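Long-range contacts in serpin (Taeniopygia guttata, PDB 5HGC), which is a member of the serpin family that binds cortisol and probably inhibits serine-type endopeptidases: residues Arg191-Asp196 and Ser352-Met357; Leu237-Lys242 and Pro347-Ser352; Ser59-Gly64 and Met291-Val296. One frame throughout, in Å; residues are numbered along the deposited sequence.

Contact 1: residues Arg191-Asp196 and Ser352-Met357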
ATOM      1  N   ARG A 191      22.688 -14.534   5.922  1.00 44.07           N
ATOM      2  CA  ARG A 191      23.706 -13.506   5.983  0.54 40.03           C
ATOM      3  C   ARG A 191      23.242 -12.443   6.949  1.00 39.10           C
ATOM      4  O   ARG A 191      22.099 -12.459   7.394  1.00 33.73           O
ATOM      5  CB  ARG A 191      23.933 -12.877   4.604  0.54 42.34           C
ATOM      6  CG  ARG A 191      24.788 -13.715   3.656  0.54 44.04           C
ATOM      7  CD  ARG A 191      24.908 -13.061   2.286  0.54 42.39           C
ATOM      8  NE  ARG A 191      25.820 -11.920   2.276  0.54 41.50           N
ATOM      9  CZ  ARG A 191      27.083 -11.971   1.875  0.54 40.26           C
ATOM     10  NH1 ARG A 191      27.829 -10.872   1.888  0.54 38.65           N
ATOM     11  NH2 ARG A 191      27.590 -13.116   1.446  0.54 39.08           N
ATOM     12  N   GLU A 192      24.133 -11.518   7.248  1.00 38.66           N
ATOM     13  CA  GLU A 192      23.890 -10.565   8.259  1.00 43.01           C
ATOM     14  C   GLU A 192      23.205  -9.346   7.707  1.00 45.92           C
ATOM     15  O   GLU A 192      23.552  -8.879   6.622  1.00 48.72           O
ATOM     16  CB  GLU A 192      25.205 -10.173   8.905  1.00 48.90           C
ATOM     17  CG  GLU A 192      25.630 -11.145   9.993  1.00 59.09           C
ATOM     18  CD  GLU A 192      26.894 -10.714  10.718  1.00 67.95           C
ATOM     19  OE1 GLU A 192      27.584  -9.746  10.273  1.00 66.22           O
ATOM     20  OE2 GLU A 192      27.193 -11.374  11.735  1.00 64.83           O
ATOM     21  N   PHE A 193      22.248  -8.825   8.486  1.00 41.71           N
ATOM     22  CA  PHE A 193      21.519  -7.617   8.166  1.00 36.41           C
ATOM     23  C   PHE A 193      21.738  -6.670   9.320  1.00 37.79           C
ATOM     24  O   PHE A 193      21.525  -7.037  10.487  1.00 45.49           O
ATOM     25  CB  PHE A 193      20.002  -7.918   7.959  1.00 34.18           C
ATOM     26  CG  PHE A 193      19.233  -6.747   7.427  1.00 31.51           C
ATOM     27  CD1 PHE A 193      18.855  -5.691   8.269  1.00 28.35           C
ATOM     28  CD2 PHE A 193      18.911  -6.671   6.066  1.00 31.68           C
ATOM     29  CE1 PHE A 193      18.201  -4.568   7.781  1.00 29.42           C
ATOM     30  CE2 PHE A 193      18.256  -5.540   5.570  1.00 33.99           C
ATOM     31  CZ  PHE A 193      17.889  -4.495   6.431  1.00 31.66           C
ATOM     32  N   PHE A 194      22.108  -5.434   8.998  1.00 40.78           N
ATOM     33  CA  PHE A 194      22.511  -4.454  10.005  1.00 43.97           C
ATOM     34  C   PHE A 194      21.399  -3.464  10.236  1.00 44.86           C
ATOM     35  O   PHE A 194      21.257  -2.505   9.502  1.00 47.79           O
ATOM     36  CB  PHE A 194      23.914  -3.822   9.692  1.00 48.59           C
ATOM     37  CG  PHE A 194      24.961  -4.875   9.335  1.00 55.55           C
ATOM     38  CD1 PHE A 194      25.579  -5.651  10.348  1.00 56.12           C
ATOM     39  CD2 PHE A 194      25.241  -5.193   7.974  1.00 56.32           C
ATOM     40  CE1 PHE A 194      26.475  -6.686  10.019  1.00 56.68           C
ATOM     41  CE2 PHE A 194      26.135  -6.221   7.651  1.00 58.57           C
ATOM     42  CZ  PHE A 194      26.755  -6.964   8.678  1.00 57.81           C
ATOM     43  N   VAL A 195      20.616  -3.735  11.279  1.00 44.46           N
ATOM     44  CA  VAL A 195      19.520  -2.886  11.708  1.00 41.02           C
ATOM     45  C   VAL A 195      19.927  -1.506  12.267  1.00 49.35           C
ATOM     46  O   VAL A 195      19.353  -0.496  11.807  1.00 49.89           O
ATOM     47  CB  VAL A 195      18.607  -3.637  12.704  1.00 39.55           C
ATOM     48  CG1 VAL A 195      17.375  -2.813  13.050  1.00 37.09           C
ATOM     49  CG2 VAL A 195      18.175  -4.997  12.156  1.00 35.04           C
ATOM     50  N   ASP A 196      20.919  -1.437  13.189  1.00 65.88           N
ATOM     51  CA  ASP A 196      21.090  -0.273  14.172  1.00 72.85           C
ATOM     52  C   ASP A 196      22.336   0.687  14.251  1.00 78.81           C
ATOM     53  O   ASP A 196      22.166   1.915  14.336  1.00 82.44           O
ATOM     54  CB  ASP A 196      20.799  -0.759  15.603  1.00 74.58           C
ATOM     55  CG  ASP A 196      19.510  -0.248  16.138  1.00 78.19           C
ATOM     56  OD1 ASP A 196      19.083   0.857  15.748  1.00 86.32           O
ATOM     57  OD2 ASP A 196      18.917  -0.944  16.974  1.00 88.65           O
ATOM     58  N   SER A 352      21.483  -5.044   2.833  1.00 30.26           N
ATOM     59  CA  SER A 352      21.792  -5.707   4.074  1.00 31.40           C
ATOM     60  C   SER A 352      21.766  -4.683   5.189  1.00 30.13           C
ATOM     61  O   SER A 352      22.218  -4.929   6.283  1.00 34.20           O
ATOM     62  CB  SER A 352      23.137  -6.424   3.979  1.00 30.14           C
ATOM     63  OG  SER A 352      24.156  -5.456   3.860  1.00 31.53           O
ATOM     64  N   HIS A 353      21.276  -3.512   4.880  1.00 30.60           N
ATOM     65  CA  HIS A 353      20.945  -2.577   5.913  1.00 35.47           C
ATOM     66  C   HIS A 353      19.552  -1.938   5.547  1.00 38.26           C
ATOM     67  O   HIS A 353      18.970  -2.300   4.506  1.00 36.67           O
ATOM     68  CB  HIS A 353      22.125  -1.637   6.166  1.00 37.18           C
ATOM     69  CG  HIS A 353      22.469  -0.764   5.016  1.00 44.26           C
ATOM     70  ND1 HIS A 353      23.379  -1.139   4.051  1.00 45.82           N
ATOM     71  CD2 HIS A 353      22.014   0.466   4.657  1.00 54.85           C
ATOM     72  CE1 HIS A 353      23.483  -0.175   3.149  1.00 54.91           C
ATOM     73  NE2 HIS A 353      22.667   0.814   3.492  1.00 58.55           N
ATOM     74  N   PRO A 354      18.978  -1.062   6.394  1.00 38.91           N
ATOM     75  CA  PRO A 354      17.595  -0.682   6.089  1.00 38.28           C
ATOM     76  C   PRO A 354      17.392  -0.026   4.718  1.00 35.96           C
ATOM     77  O   PRO A 354      18.244   0.758   4.261  1.00 34.49           O
ATOM     78  CB  PRO A 354      17.257   0.322   7.208  1.00 40.75           C
ATOM     79  CG  PRO A 354      18.141  -0.092   8.328  1.00 43.08           C
ATOM     80  CD  PRO A 354      19.436  -0.386   7.616  1.00 41.83           C
ATOM     81  N   PHE A 355      16.247  -0.352   4.101  1.00 33.36           N
ATOM     82  CA  PHE A 355      15.905   0.049   2.727  1.00 29.71           C
ATOM     83  C   PHE A 355      14.403   0.247   2.541  1.00 30.17           C
ATOM     84  O   PHE A 355      13.617  -0.268   3.323  1.00 33.97           O
ATOM     85  CB  PHE A 355      16.387  -1.033   1.775  1.00 24.94           C
ATOM     86  CG  PHE A 355      15.721  -2.374   1.980  1.00 24.20           C
ATOM     87  CD1 PHE A 355      16.208  -3.281   2.941  1.00 21.62           C
ATOM     88  CD2 PHE A 355      14.615  -2.758   1.157  1.00 21.82           C
ATOM     89  CE1 PHE A 355      15.597  -4.505   3.134  1.00 21.40           C
ATOM     90  CE2 PHE A 355      14.048  -4.018   1.307  1.00 23.41           C
ATOM     91  CZ  PHE A 355      14.531  -4.887   2.299  1.00 24.10           C
ATOM     92  N   LEU A 356      14.014   0.960   1.499  1.00 26.42           N
ATOM     93  CA  LEU A 356      12.644   1.043   1.089  1.00 24.05           C
ATOM     94  C   LEU A 356      12.345   0.022   0.015  1.00 27.48           C
ATOM     95  O   LEU A 356      13.222  -0.294  -0.833  1.00 25.84           O
ATOM     96  CB  LEU A 356      12.331   2.420   0.540  1.00 23.81           C
ATOM     97  CG  LEU A 356      12.721   3.614   1.406  1.00 22.88           C
ATOM     98  CD1 LEU A 356      12.119   4.872   0.803  1.00 22.09           C
ATOM     99  CD2 LEU A 356      12.241   3.432   2.831  1.00 23.06           C
ATOM    100  N   MET A 357      11.112  -0.513   0.062  1.00 27.44           N
ATOM    101  CA  MET A 357      10.570  -1.278  -1.056  1.00 25.35           C
ATOM    102  C   MET A 357       9.237  -0.632  -1.548  1.00 27.09           C
ATOM    103  O   MET A 357       8.251  -0.493  -0.765  1.00 28.68           O
ATOM    104  CB  MET A 357      10.410  -2.724  -0.685  1.00 23.25           C
ATOM    105  CG  MET A 357       9.859  -3.504  -1.850  1.00 21.76           C
ATOM    106  SD  MET A 357       9.995  -5.240  -1.419  1.00 27.91           S
ATOM    107  CE  MET A 357       9.709  -6.137  -2.953  1.00 20.89           C
TER
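The end of strand 189-194 and the turn that leads into strand 355-361 run in roughly the same direction, 34° apart over their touching parts, with the CA atoms of F193 and S352 4.5 Å from each other. One backbone bond joins them: F194 N gives its hydrogen to S352 O at 2.8 Å, nearly straight (171°). The same oxygen also receives a CA-H...O contact from F193, so two neighbouring hydrogens of one chain converge on it. F193 does most of the side-chain work. With CG anti to the backbone N (chi1 -171°), the ring reaches across to residues 352-354 and lays one face against the peptide between S352 and H353, the S352 carbonyl carbon 3.5 Å above the ring plane. The far end of the ring presses closer still, CZ lying 3.1 Å from H353 O, and CE2 meets the edge of the F355 ring at CE1 (3.8 Å). On the outer side P354 rests against carbonyl oxygens: its CD is 3.4 Å from F194 O and its CG touches V195 O, while H353 CB also borders F194 O. The imidazole of H353 turns off instead to P240, whose carbonyl O binds NE2. F193 packs in addition on V201 of strand 200-209 and on P376, and F355 on F273. With a broad aromatic face laid on a peptide, packing predominates between these two segments, and the S352 carbonyl accepts the one hydrogen bond between them.

Contact 2: residues Leu237-Lys242 and Pro347-Ser352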
ATOM      1  N   LEU A 237      13.715  -0.871  -5.195  1.00 23.88           N
ATOM      2  CA  LEU A 237      14.359  -1.243  -3.939  1.00 23.40           C
ATOM      3  C   LEU A 237      15.375  -0.153  -3.719  1.00 27.33           C
ATOM      4  O   LEU A 237      16.265   0.043  -4.564  1.00 29.83           O
ATOM      5  CB  LEU A 237      15.023  -2.593  -4.081  1.00 22.63           C
ATOM      6  CG  LEU A 237      14.230  -3.604  -4.906  1.00 25.25           C
ATOM      7  CD1 LEU A 237      15.070  -4.852  -5.220  1.00 25.46           C
ATOM      8  CD2 LEU A 237      12.938  -3.976  -4.168  1.00 23.09           C
ATOM      9  N   VAL A 238      15.224   0.574  -2.614  1.00 28.20           N
ATOM     10  CA  VAL A 238      15.968   1.811  -2.381  1.00 28.30           C
ATOM     11  C   VAL A 238      16.810   1.635  -1.143  1.00 28.63           C
ATOM     12  O   VAL A 238      16.294   1.441  -0.042  1.00 33.82           O
ATOM     13  CB  VAL A 238      15.042   3.005  -2.182  1.00 26.91           C
ATOM     14  CG1 VAL A 238      15.846   4.310  -2.033  1.00 25.64           C
ATOM     15  CG2 VAL A 238      14.068   3.085  -3.328  1.00 23.21           C
ATOM     16  N   LEU A 239      18.115   1.680  -1.350  1.00 30.50           N
ATOM     17  CA  LEU A 239      19.130   1.432  -0.311  1.00 30.76           C
ATOM     18  C   LEU A 239      19.793   2.770  -0.044  1.00 30.39           C
ATOM     19  O   LEU A 239      20.603   3.175  -0.867  1.00 32.67           O
ATOM     20  CB  LEU A 239      20.158   0.432  -0.811  1.00 27.76           C
ATOM     21  CG  LEU A 239      21.154  -0.094   0.201  1.00 29.29           C
ATOM     22  CD1 LEU A 239      20.432  -0.772   1.359  1.00 27.97           C
ATOM     23  CD2 LEU A 239      22.070  -1.079  -0.481  1.00 25.61           C
ATOM     24  N   PRO A 240      19.390   3.486   1.041  1.00 29.73           N
ATOM     25  CA  PRO A 240      20.135   4.694   1.382  1.00 32.06           C
ATOM     26  C   PRO A 240      21.436   4.316   2.111  1.00 35.74           C
ATOM     27  O   PRO A 240      21.497   3.256   2.808  1.00 33.82           O
ATOM     28  CB  PRO A 240      19.173   5.451   2.307  1.00 29.99           C
ATOM     29  CG  PRO A 240      18.477   4.346   3.044  1.00 29.97           C
ATOM     30  CD  PRO A 240      18.301   3.237   2.018  1.00 29.58           C
ATOM     31  N   ALA A 241      22.471   5.158   1.913  1.00 37.92           N
ATOM     32  CA  ALA A 241      23.722   5.113   2.702  1.00 39.12           C
ATOM     33  C   ALA A 241      23.433   5.226   4.220  1.00 41.18           C
ATOM     34  O   ALA A 241      22.500   5.972   4.614  1.00 37.29           O
ATOM     35  CB  ALA A 241      24.606   6.259   2.265  1.00 37.41           C
ATOM     36  N   LYS A 242      24.198   4.498   5.055  1.00 45.08           N
ATOM     37  CA  LYS A 242      24.180   4.698   6.536  1.00 47.73           C
ATOM     38  C   LYS A 242      24.152   6.201   6.871  1.00 46.46           C
ATOM     39  O   LYS A 242      24.954   6.968   6.354  1.00 44.48           O
ATOM     40  CB  LYS A 242      25.345   3.988   7.261  1.00 44.94           C
ATOM     41  N   PRO A 347      29.704  -4.940 -10.512  1.00 27.04           N
ATOM     42  CA  PRO A 347      29.294  -4.394  -9.175  1.00 27.00           C
ATOM     43  C   PRO A 347      28.514  -5.424  -8.363  1.00 27.45           C
ATOM     44  O   PRO A 347      27.975  -6.391  -8.941  1.00 25.65           O
ATOM     45  CB  PRO A 347      28.394  -3.206  -9.516  1.00 24.60           C
ATOM     46  CG  PRO A 347      28.117  -3.346 -10.966  1.00 26.28           C
ATOM     47  CD  PRO A 347      29.226  -4.118 -11.625  1.00 24.87           C
ATOM     48  N   THR A 348      28.524  -5.252  -7.043  1.00 26.32           N
ATOM     49  CA  THR A 348      27.707  -6.040  -6.140  1.00 28.65           C
ATOM     50  C   THR A 348      26.857  -5.049  -5.359  1.00 31.15           C
ATOM     51  O   THR A 348      27.408  -4.093  -4.818  1.00 32.22           O
ATOM     52  CB  THR A 348      28.601  -6.820  -5.165  1.00 29.54           C
ATOM     53  OG1 THR A 348      29.422  -7.698  -5.912  1.00 28.24           O
ATOM     54  CG2 THR A 348      27.806  -7.663  -4.186  1.00 28.80           C
ATOM     55  N   ILE A 349      25.539  -5.251  -5.325  1.00 30.81           N
ATOM     56  CA  ILE A 349      24.630  -4.467  -4.455  1.00 30.26           C
ATOM     57  C   ILE A 349      23.992  -5.432  -3.464  1.00 32.08           C
ATOM     58  O   ILE A 349      23.429  -6.463  -3.852  1.00 31.28           O
ATOM     59  CB  ILE A 349      23.487  -3.759  -5.222  1.00 30.86           C
ATOM     60  CG1 ILE A 349      24.017  -2.917  -6.412  1.00 34.38           C
ATOM     61  CG2 ILE A 349      22.596  -2.921  -4.289  1.00 28.52           C
ATOM     62  CD1 ILE A 349      25.013  -1.822  -6.068  1.00 33.90           C
ATOM     63  N   GLU A 350      24.108  -5.104  -2.182  1.00 31.53           N
ATOM     64  CA  GLU A 350      23.615  -5.986  -1.141  1.00 35.03           C
ATOM     65  C   GLU A 350      22.655  -5.254  -0.196  1.00 32.92           C
ATOM     66  O   GLU A 350      23.044  -4.330   0.490  1.00 31.89           O
ATOM     67  CB  GLU A 350      24.778  -6.624  -0.391  1.00 40.31           C
ATOM     68  CG  GLU A 350      24.294  -7.421   0.803  1.00 53.63           C
ATOM     69  CD  GLU A 350      25.341  -8.317   1.417  1.00 59.60           C
ATOM     70  OE1 GLU A 350      26.546  -7.942   1.390  1.00 65.03           O
ATOM     71  OE2 GLU A 350      24.916  -9.387   1.923  1.00 55.77           O
ATOM     72  N   PHE A 351      21.387  -5.638  -0.186  1.00 30.26           N
ATOM     73  CA  PHE A 351      20.431  -4.943   0.679  1.00 29.02           C
ATOM     74  C   PHE A 351      20.560  -5.561   2.056  1.00 30.11           C
ATOM     75  O   PHE A 351      19.898  -6.542   2.394  1.00 34.52           O
ATOM     76  CB  PHE A 351      19.027  -5.075   0.099  1.00 25.40           C
ATOM     77  CG  PHE A 351      18.772  -4.132  -1.036  1.00 24.54           C
ATOM     78  CD1 PHE A 351      19.280  -4.412  -2.336  1.00 23.59           C
ATOM     79  CD2 PHE A 351      18.061  -2.944  -0.817  1.00 21.17           C
ATOM     80  CE1 PHE A 351      19.084  -3.521  -3.392  1.00 22.28           C
ATOM     81  CE2 PHE A 351      17.854  -2.067  -1.875  1.00 24.06           C
ATOM     82  CZ  PHE A 351      18.372  -2.331  -3.163  1.00 23.02           C
ATOM     83  N   SER A 352      21.483  -5.044   2.833  1.00 30.26           N
ATOM     84  CA  SER A 352      21.792  -5.707   4.074  1.00 31.40           C
ATOM     85  C   SER A 352      21.766  -4.683   5.189  1.00 30.13           C
ATOM     86  O   SER A 352      22.218  -4.929   6.283  1.00 34.20           O
ATOM     87  CB  SER A 352      23.137  -6.424   3.979  1.00 30.14           C
ATOM     88  OG  SER A 352      24.156  -5.456   3.860  1.00 31.53           O
TER
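The F351 ring carries L239 CD2 over one face, while its edge is turned to the backbone of strand 233-240, with L237 O and V238 N near the ring plane. F351 is the centre of an inverse gamma turn, through which the chain bends away from strand 348-350 before it enters strand 355-361, the antiparallel partner of strand 233-240 in this part of the serpin fold. CG lies anti to the carbonyl carbon (chi1 -79°), and from there the phenyl group extends across to residues 237-239. CZ comes within 3.5 Å of L237 CB, and CE2 is 3.6 Å from L239 CB, so the rim of the ring bridges two leucines on the same side of their strand. L239 crosses the ring obliquely: CD1 stands 3.9 Å from F351 CD2, and CD2 goes on past the ring to E350 O (3.5 Å) and, more loosely, to I349 CG2. V238 points the opposite way, onto L248 of helix 245-251. Around the same ring, F273 and F355 each make an edge-to-face contact, and L237 packs on F273 and M357, so the phenyl group has a largely apolar surround, broken by the backbone polar atoms at its edge. E350 points away from residues 237-242. At the far corner of the ring, F351 CZ lies 3.5 Å from L237 O.

Contact 3: residues Ser59-Gly64 and Met291-Val296; sequences SQILEG and MGIVDV
Q60 and residues 294-295 form the polar, closely fitted end of this contact. The Q60 chain is extended beyond CG and crosses D295 at about a right angle, bringing OE1 up to two successive backbone amides: V294 N at 2.9 Å and D295 N at 3.0 Å. The two donors arrive differently. D295 N lies in the carbonyl plane, on a lone pair, with a nearly straight bond (167°), whereas V294 N comes from above that plane, 35° out of it. A water that accepts from V296 N donates to OE1 as well, adding a third hydrogen to that oxygen. The other end of the amide, NE2, makes a weak bond to D295 OD1 (3.2 Å), its plane turned 62° from the carboxylate. The two backbone bonds to OE1, with the weak one from NE2, should limit rotation of the amide. At the G64 end the loop leaves helix 285-290 through a Schellman motif, with G292 at positive phi, and its next residues run past the last turns of helix 55-64, one of the helices of the serpin fold. Along this face the packing is apolar and close. I293 CG1 sits on the helix surface, 3.5 Å from Q60 O, and also reaches G64 CA; the missing side chain of G64 leaves room for it. I61 meets I293 and V296 at about right angles, CG1 to I293 CG2 and CD1 to V296 CG2, both at 4.0 Å. The looser side is wetted: a second water donates to both Q60 O and G292 O, linking helix and loop where no direct bond joins them. M291 touches the helix more lightly, through CE against G64 O (3.8 Å), and its side chain also packs on F18 and F22 of helix 12-29.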
ATOM      1  N   SER A  59     -15.773  16.953   1.054  0.67 42.62           N
ATOM      2  CA  SER A  59     -14.725  17.794   0.458  0.67 41.96           C
ATOM      3  C   SER A  59     -13.363  17.530   1.127  0.67 41.06           C
ATOM      4  O   SER A  59     -12.347  17.451   0.428  0.67 42.67           O
ATOM      5  CB  SER A  59     -15.090  19.286   0.547  0.67 39.88           C
ATOM      6  OG  SER A  59     -14.744  19.825   1.821  0.67 35.90           O
ATOM      7  N   GLN A  60     -13.354  17.380   2.455  1.00 36.42           N
ATOM      8  CA  GLN A  60     -12.125  17.056   3.188  1.00 38.14           C
ATOM      9  C   GLN A  60     -11.569  15.679   2.850  1.00 40.31           C
ATOM     10  O   GLN A  60     -10.328  15.489   2.837  1.00 36.90           O
ATOM     11  CB  GLN A  60     -12.331  17.068   4.691  1.00 38.65           C
ATOM     12  CG  GLN A  60     -12.409  18.418   5.332  1.00 42.19           C
ATOM     13  CD  GLN A  60     -12.769  18.292   6.809  1.00 48.62           C
ATOM     14  OE1 GLN A  60     -12.706  17.196   7.407  1.00 53.90           O
ATOM     15  NE2 GLN A  60     -13.145  19.415   7.416  1.00 43.30           N
ATOM     16  N   ILE A  61     -12.471  14.705   2.639  1.00 37.16           N
ATOM     17  CA  ILE A  61     -12.026  13.354   2.244  1.00 35.47           C
ATOM     18  C   ILE A  61     -11.284  13.482   0.898  1.00 31.13           C
ATOM     19  O   ILE A  61     -10.144  13.092   0.788  1.00 26.87           O
ATOM     20  CB  ILE A  61     -13.163  12.299   2.198  1.00 33.36           C
ATOM     21  CG1 ILE A  61     -13.680  12.019   3.617  1.00 33.60           C
ATOM     22  CG2 ILE A  61     -12.620  10.971   1.672  1.00 32.30           C
ATOM     23  CD1 ILE A  61     -15.043  11.356   3.661  1.00 30.41           C
ATOM     24  N   LEU A  62     -11.933  14.098  -0.086  1.00 32.60           N
ATOM     25  CA  LEU A  62     -11.404  14.142  -1.444  1.00 34.29           C
ATOM     26  C   LEU A  62     -10.144  15.010  -1.518  1.00 41.07           C
ATOM     27  O   LEU A  62      -9.186  14.672  -2.243  1.00 43.26           O
ATOM     28  CB  LEU A  62     -12.466  14.530  -2.478  1.00 29.14           C
ATOM     29  CG  LEU A  62     -13.649  13.580  -2.625  1.00 28.76           C
ATOM     30  CD1 LEU A  62     -14.588  14.080  -3.710  1.00 28.26           C
ATOM     31  CD2 LEU A  62     -13.183  12.197  -3.019  1.00 30.50           C
ATOM     32  N   GLU A  63     -10.111  16.080  -0.724  1.00 42.54           N
ATOM     33  CA  GLU A  63      -8.968  16.962  -0.775  1.00 42.24           C
ATOM     34  C   GLU A  63      -7.803  16.343  -0.040  1.00 40.64           C
ATOM     35  O   GLU A  63      -6.658  16.479  -0.439  1.00 42.57           O
ATOM     36  CB  GLU A  63      -9.323  18.346  -0.269  1.00 39.28           C
ATOM     37  CG  GLU A  63      -9.991  19.156  -1.369  1.00 44.71           C
ATOM     38  CD  GLU A  63     -10.541  20.484  -0.891  1.00 50.18           C
ATOM     39  OE1 GLU A  63     -10.484  20.758   0.337  1.00 55.71           O
ATOM     40  OE2 GLU A  63     -11.043  21.247  -1.744  1.00 52.54           O
ATOM     41  N   GLY A  64      -8.106  15.637   1.028  1.00 39.89           N
ATOM     42  CA  GLY A  64      -7.058  15.047   1.847  1.00 40.07           C
ATOM     43  C   GLY A  64      -6.455  13.900   1.066  1.00 39.58           C
ATOM     44  O   GLY A  64      -5.281  13.560   1.256  1.00 40.88           O
ATOM     45  N   MET A 291      -3.671  14.917   7.912  1.00 39.63           N
ATOM     46  CA  MET A 291      -3.666  15.269   6.479  1.00 38.55           C
ATOM     47  C   MET A 291      -4.852  16.091   6.040  1.00 41.11           C
ATOM     48  O   MET A 291      -5.006  16.395   4.841  1.00 42.93           O
ATOM     49  CB  MET A 291      -3.499  14.057   5.618  1.00 37.07           C
ATOM     50  CG  MET A 291      -2.107  13.499   5.783  1.00 39.00           C
ATOM     51  SD  MET A 291      -2.028  11.915   4.972  1.00 42.47           S
ATOM     52  CE  MET A 291      -2.167  12.495   3.249  1.00 33.33           C
ATOM     53  N   GLY A 292      -5.675  16.459   7.019  1.00 43.03           N
ATOM     54  CA  GLY A 292      -6.812  17.339   6.794  1.00 45.92           C
ATOM     55  C   GLY A 292      -8.159  16.642   6.673  1.00 44.84           C
ATOM     56  O   GLY A 292      -9.126  17.262   6.200  1.00 45.51           O
ATOM     57  N   ILE A 293      -8.234  15.371   7.082  1.00 41.20           N
ATOM     58  CA  ILE A 293      -9.506  14.635   7.039  1.00 42.72           C
ATOM     59  C   ILE A 293      -9.970  14.548   8.483  1.00 44.27           C
ATOM     60  O   ILE A 293      -9.448  13.737   9.268  1.00 44.15           O
ATOM     61  CB  ILE A 293      -9.398  13.224   6.417  1.00 43.21           C
ATOM     62  CG1 ILE A 293      -8.738  13.251   5.043  1.00 43.91           C
ATOM     63  CG2 ILE A 293     -10.787  12.630   6.256  1.00 47.55           C
ATOM     64  CD1 ILE A 293      -8.291  11.874   4.572  1.00 44.40           C
ATOM     65  N   VAL A 294     -10.964  15.382   8.824  1.00 44.77           N
ATOM     66  CA  VAL A 294     -11.273  15.689  10.224  1.00 45.53           C
ATOM     67  C   VAL A 294     -12.688  15.307  10.618  1.00 42.69           C
ATOM     68  O   VAL A 294     -12.863  14.487  11.525  1.00 43.90           O
ATOM     69  CB  VAL A 294     -11.008  17.199  10.557  1.00 50.96           C
ATOM     70  CG1 VAL A 294     -11.539  17.590  11.954  1.00 45.84           C
ATOM     71  CG2 VAL A 294      -9.514  17.530  10.415  1.00 52.14           C
ATOM     72  N   ASP A 295     -13.664  15.932   9.949  1.00 38.75           N
ATOM     73  CA  ASP A 295     -15.083  15.861  10.298  1.00 39.91           C
ATOM     74  C   ASP A 295     -15.646  14.464  10.257  1.00 40.67           C
ATOM     75  O   ASP A 295     -16.542  14.160  11.029  1.00 42.16           O
ATOM     76  CB  ASP A 295     -15.922  16.690   9.328  1.00 43.25           C
ATOM     77  CG  ASP A 295     -15.581  18.182   9.350  1.00 49.33           C
ATOM     78  OD1 ASP A 295     -14.699  18.624  10.156  1.00 50.79           O
ATOM     79  OD2 ASP A 295     -16.220  18.909   8.530  1.00 51.62           O
ATOM     80  N   VAL A 296     -15.126  13.629   9.346  1.00 37.88           N
ATOM     81  CA  VAL A 296     -15.573  12.248   9.184  1.00 37.57           C
ATOM     82  C   VAL A 296     -15.389  11.439  10.463  1.00 40.90           C
ATOM     83  O   VAL A 296     -16.113  10.465  10.718  1.00 42.60           O
ATOM     84  CB  VAL A 296     -14.893  11.553   7.965  1.00 35.10           C
ATOM     85  CG1 VAL A 296     -13.480  11.090   8.275  1.00 31.28           C
ATOM     86  CG2 VAL A 296     -15.748  10.390   7.477  1.00 31.68           C
TER
HETATM   87  O   HOH W   1     -14.127  14.674   6.629  1.00 37.67           O
HETATM   88  O   HOH W   2      -8.978  18.106   3.298  1.00 45.55           O

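How the contacts relate
Contacts 1 and 2 adjoin, their centres 8 Å apart, and share S352. Contact 2 is nested along the chain within the loop closed by contact 1. They are joined directly: R191 NE forms a salt bridge with E350 OE2 (2.7 Å), and L356 N probably bonds to V238 O where strands 355-361 and 233-240 pair. Contact 2 is buried and apolar; contact 1 is only partly buried and adds a backbone bond. Contact 3, also partly buried, lies on the opposite side of the chain's centre, about 36 Å from contact 1 between centres. There a helix meets a loop, and a side-chain amide, waters and aliphatic packing take the place of the phenyl rings.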